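Baculoviral IAP repeat-containing protein 2 (Homo sapiens, PDB 3M1D) is an inhibitor of apoptosis protein whose first BIR domain, a small zinc-binding module, probably serves in its recruitment by TRAF2 to TNF receptor signalling complexes. Local coordinates at residues 27-38 against 59-69. Numbering follows the deposited sequence.
Sequences PVSERSLARAGF and WKLGDSPIQKH. With ZN (zinc ion), chain C.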
loop_
_atom_site.group_PDB
_atom_site.type_symbol
_atom_site.label_atom_id
_atom_site.label_comp_id
_atom_site.label_asym_id
_atom_site.label_seq_id
_atom_site.Cartn_x
_atom_site.Cartn_y
_atom_site.Cartn_z
ATOM N N PRO A 27 5.445 -10.213 -5.971
ATOM C CA PRO A 27 5.273 -11.255 -4.952
ATOM C C PRO A 27 4.538 -10.788 -3.702
ATOM O O PRO A 27 4.732 -11.381 -2.649
ATOM C CB PRO A 27 6.716 -11.620 -4.567
ATOM C CG PRO A 27 7.616 -10.706 -5.363
ATOM C CD PRO A 27 6.784 -9.610 -5.916
ATOM N N VAL A 28 3.740 -9.735 -3.805
ATOM C CA VAL A 28 2.888 -9.330 -2.695
ATOM C C VAL A 28 1.494 -9.039 -3.244
ATOM O O VAL A 28 1.360 -8.509 -4.344
ATOM C CB VAL A 28 3.453 -8.109 -1.927
ATOM C CG1 VAL A 28 4.896 -8.371 -1.471
ATOM C CG2 VAL A 28 3.366 -6.855 -2.771
ATOM N N SER A 29 0.460 -9.411 -2.498
ATOM C CA SER A 29 -0.904 -9.240 -2.976
ATOM C C SER A 29 -1.321 -7.770 -3.036
ATOM O O SER A 29 -0.917 -6.951 -2.205
ATOM C CB SER A 29 -1.902 -10.051 -2.146
ATOM O OG SER A 29 -2.232 -9.396 -0.939
ATOM N N GLU A 30 -2.120 -7.460 -4.048
ATOM C CA GLU A 30 -2.660 -6.125 -4.245
ATOM C C GLU A 30 -3.621 -5.763 -3.121
ATOM O O GLU A 30 -3.672 -4.612 -2.696
ATOM C CB GLU A 30 -3.380 -6.035 -5.589
ATOM C CG GLU A 30 -2.460 -6.054 -6.783
ATOM C CD GLU A 30 -2.430 -7.397 -7.463
ATOM O OE1 GLU A 30 -2.325 -8.426 -6.754
ATOM O OE2 GLU A 30 -2.522 -7.416 -8.711
ATOM N N ARG A 31 -4.379 -6.745 -2.639
ATOM C CA ARG A 31 -5.293 -6.503 -1.536
ATOM C C ARG A 31 -4.533 -6.079 -0.289
ATOM O O ARG A 31 -4.946 -5.155 0.401
ATOM C CB ARG A 31 -6.144 -7.735 -1.236
ATOM C CG ARG A 31 -6.966 -8.219 -2.419
ATOM C CD ARG A 31 -8.098 -9.131 -1.958
ATOM N NE ARG A 31 -8.405 -10.185 -2.926
ATOM C CZ ARG A 31 -7.794 -11.367 -2.966
ATOM N NH1 ARG A 31 -6.828 -11.655 -2.099
ATOM N NH2 ARG A 31 -8.145 -12.265 -3.880
ATOM N N SER A 32 -3.420 -6.747 -0.004
ATOM C CA SER A 32 -2.633 -6.394 1.171
ATOM C C SER A 32 -2.038 -4.995 1.020
ATOM O O SER A 32 -2.013 -4.218 1.966
ATOM C CB SER A 32 -1.541 -7.428 1.450
ATOM O OG SER A 32 -0.491 -7.343 0.507
ATOM N N LEU A 33 -1.582 -4.670 -0.182
ATOM C CA LEU A 33 -1.058 -3.344 -0.436
ATOM C C LEU A 33 -2.123 -2.290 -0.170
ATOM O O LEU A 33 -1.884 -1.338 0.582
ATOM C CB LEU A 33 -0.532 -3.242 -1.869
ATOM C CG LEU A 33 0.772 -4.019 -2.037
ATOM C CD1 LEU A 33 1.126 -4.184 -3.503
ATOM C CD2 LEU A 33 1.909 -3.311 -1.271
ATOM N N ALA A 34 -3.303 -2.482 -0.765
ATOM C CA ALA A 34 -4.400 -1.528 -0.647
ATOM C C ALA A 34 -4.882 -1.393 0.796
ATOM O O ALA A 34 -5.194 -0.286 1.262
ATOM C CB ALA A 34 -5.561 -1.930 -1.572
ATOM N N ARG A 35 -4.938 -2.518 1.503
ATOM C CA ARG A 35 -5.309 -2.516 2.912
ATOM C C ARG A 35 -4.300 -1.746 3.753
ATOM O O ARG A 35 -4.668 -1.138 4.755
ATOM C CB ARG A 35 -5.434 -3.948 3.453
ATOM C CG ARG A 35 -6.560 -4.749 2.827
ATOM C CD ARG A 35 -6.632 -6.169 3.391
ATOM N NE ARG A 35 -7.529 -7.014 2.604
ATOM C CZ ARG A 35 -7.653 -8.329 2.763
ATOM N NH1 ARG A 35 -6.934 -8.958 3.685
ATOM N NH2 ARG A 35 -8.497 -9.017 1.999
ATOM N N ALA A 36 -3.030 -1.784 3.356
ATOM C CA ALA A 36 -1.993 -1.054 4.090
ATOM C C ALA A 36 -1.964 0.438 3.736
ATOM O O ALA A 36 -1.109 1.174 4.215
ATOM C CB ALA A 36 -0.623 -1.689 3.885
ATOM N N GLY A 37 -2.914 0.868 2.910
ATOM C CA GLY A 37 -3.071 2.275 2.565
ATOM C C GLY A 37 -2.429 2.656 1.250
ATOM O O GLY A 37 -2.425 3.825 0.874
ATOM N N PHE A 38 -1.884 1.676 0.535
ATOM C CA PHE A 38 -1.128 1.995 -0.673
ATOM C C PHE A 38 -1.949 1.890 -1.945
ATOM O O PHE A 38 -2.680 0.933 -2.130
ATOM C CB PHE A 38 0.094 1.079 -0.783
ATOM C CG PHE A 38 1.120 1.299 0.295
ATOM C CD1 PHE A 38 1.916 2.434 0.288
ATOM C CD2 PHE A 38 1.298 0.364 1.303
ATOM C CE1 PHE A 38 2.871 2.644 1.270
ATOM C CE2 PHE A 38 2.253 0.564 2.290
ATOM C CZ PHE A 38 3.041 1.708 2.276
ATOM N N TRP A 59 9.119 -4.772 -4.328
ATOM C CA TRP A 59 8.509 -5.658 -3.343
ATOM C C TRP A 59 9.089 -7.069 -3.434
ATOM O O TRP A 59 9.245 -7.610 -4.531
ATOM C CB TRP A 59 6.987 -5.687 -3.541
ATOM C CG TRP A 59 6.355 -4.379 -3.165
ATOM C CD1 TRP A 59 6.040 -3.345 -4.005
ATOM C CD2 TRP A 59 6.011 -3.946 -1.844
ATOM N NE1 TRP A 59 5.504 -2.298 -3.282
ATOM C CE2 TRP A 59 5.479 -2.642 -1.956
ATOM C CE3 TRP A 59 6.093 -4.534 -0.578
ATOM C CZ2 TRP A 59 5.033 -1.925 -0.853
ATOM C CZ3 TRP A 59 5.653 -3.815 0.516
ATOM C CH2 TRP A 59 5.124 -2.530 0.373
ATOM N N LYS A 60 9.413 -7.647 -2.278
ATOM C CA LYS A 60 10.010 -8.977 -2.202
ATOM C C LYS A 60 9.053 -9.971 -1.568
ATOM O O LYS A 60 8.196 -9.601 -0.767
ATOM C CB LYS A 60 11.297 -8.953 -1.370
ATOM C CG LYS A 60 12.374 -8.008 -1.867
ATOM C CD LYS A 60 12.821 -8.371 -3.272
ATOM C CE LYS A 60 14.155 -7.711 -3.604
ATOM N NZ LYS A 60 14.422 -7.727 -5.076
ATOM N N LEU A 61 9.211 -11.245 -1.917
ATOM C CA LEU A 61 8.408 -12.296 -1.303
ATOM C C LEU A 61 8.450 -12.179 0.220
ATOM O O LEU A 61 9.524 -12.094 0.812
ATOM C CB LEU A 61 8.945 -13.655 -1.732
ATOM C CG LEU A 61 8.178 -14.900 -1.312
ATOM C CD1 LEU A 61 6.744 -14.819 -1.770
ATOM C CD2 LEU A 61 8.873 -16.129 -1.905
ATOM N N GLY A 62 7.282 -12.166 0.855
ATOM C CA GLY A 62 7.210 -12.134 2.308
ATOM C C GLY A 62 7.192 -10.735 2.902
ATOM O O GLY A 62 7.031 -10.571 4.111
ATOM N N ASP A 63 7.355 -9.718 2.063
ATOM C CA ASP A 63 7.315 -8.334 2.541
ATOM C C ASP A 63 5.947 -7.988 3.106
ATOM O O ASP A 63 4.918 -8.298 2.507
ATOM C CB ASP A 63 7.634 -7.360 1.408
ATOM C CG ASP A 63 9.116 -7.118 1.249
ATOM O OD1 ASP A 63 9.894 -7.530 2.138
ATOM O OD2 ASP A 63 9.499 -6.506 0.232
ATOM N N SER A 64 5.934 -7.316 4.249
ATOM C CA SER A 64 4.673 -6.880 4.826
ATOM C C SER A 64 4.450 -5.391 4.570
ATOM O O SER A 64 5.185 -4.566 5.089
ATOM C CB SER A 64 4.663 -7.133 6.324
ATOM O OG SER A 64 3.628 -6.372 6.921
ATOM N N PRO A 65 3.442 -5.048 3.759
ATOM C CA PRO A 65 3.207 -3.625 3.491
ATOM C C PRO A 65 2.892 -2.846 4.767
ATOM O O PRO A 65 3.347 -1.718 4.917
ATOM C CB PRO A 65 2.003 -3.643 2.546
ATOM C CG PRO A 65 2.122 -4.950 1.828
ATOM C CD PRO A 65 2.638 -5.916 2.880
ATOM N N ILE A 66 2.152 -3.451 5.691
ATOM C CA ILE A 66 1.830 -2.769 6.939
ATOM C C ILE A 66 3.062 -2.554 7.812
ATOM O O ILE A 66 3.241 -1.471 8.384
ATOM C CB ILE A 66 0.724 -3.492 7.713
ATOM C CG1 ILE A 66 -0.611 -3.259 7.018
ATOM C CG2 ILE A 66 0.681 -3.006 9.156
ATOM C CD1 ILE A 66 -1.766 -4.041 7.613
ATOM N N GLN A 67 3.930 -3.563 7.890
ATOM C CA GLN A 67 5.169 -3.423 8.657
ATOM C C GLN A 67 6.115 -2.411 8.046
ATOM O O GLN A 67 6.708 -1.606 8.758
ATOM C CB GLN A 67 5.923 -4.751 8.766
ATOM C CG GLN A 67 5.523 -5.614 9.937
ATOM C CD GLN A 67 6.520 -6.732 10.189
ATOM O OE1 GLN A 67 7.618 -6.746 9.622
ATOM N NE2 GLN A 67 6.150 -7.666 11.056
ATOM N N LYS A 68 6.309 -2.486 6.733
ATOM C CA LYS A 68 7.196 -1.525 6.088
ATOM C C LYS A 68 6.674 -0.120 6.363
ATOM O O LYS A 68 7.433 0.786 6.678
ATOM C CB LYS A 68 7.290 -1.764 4.574
ATOM C CG LYS A 68 8.287 -2.849 4.185
ATOM C CD LYS A 68 8.681 -2.729 2.715
ATOM C CE LYS A 68 9.774 -3.720 2.328
ATOM N NZ LYS A 68 10.163 -3.564 0.878
ATOM N N HIS A 69 5.362 0.027 6.256
ATOM C CA HIS A 69 4.691 1.307 6.441
ATOM C C HIS A 69 4.911 1.862 7.855
ATOM O O HIS A 69 5.312 3.016 8.020
ATOM C CB HIS A 69 3.200 1.112 6.183
ATOM C CG HIS A 69 2.462 2.373 5.876
ATOM N ND1 HIS A 69 1.235 2.378 5.248
ATOM C CD2 HIS A 69 2.777 3.671 6.100
ATOM C CE1 HIS A 69 0.824 3.623 5.101
ATOM N NE2 HIS A 69 1.742 4.426 5.605
HETATM ZN ZN ZN C . 0.915 6.455 5.260
HETATM O O HOH W 1 4.585 -12.150 -0.193
#
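H69 carries CG anti to its backbone N (chi1 -160°), which brings its imidazole beside A36 O and F38. H69 ND1 donates to A36 O at 2.8 Å. The oxygen lies at the ring edge, in plane, although the N-H is bent (136°). H69 NE2 binds the zinc ion at 2.2 Å, so both nitrogens are engaged and the ring's rotation is fixed. A36 O is a second-shell acceptor positioning H69, and may make the imidazole a stronger metal donor. F38 CZ lies over one face of the imidazole, with the rings oblique. L33 runs CG beside its backbone N (chi1 -72°) and sends CD2 over the W59 indole, a CH-pi contact 3.7 Å from the six-membered ring centroid. V28 CG2 packs obliquely on W59 CB and CG. P65 CG lies 3.5 Å from L33 CD2, and P65 CB packs against A36 CB. At the exposed end, P27 CB packs on L61 CB, and a water joins P27 O to G62 N. C49, C52 and C76 complete the zinc site of this BIR fold. The contact docks helix 30-35 against the start of helix 65-72. F38 and W59 back onto strand 47-49, and I66 and H69 reach helix 77-83.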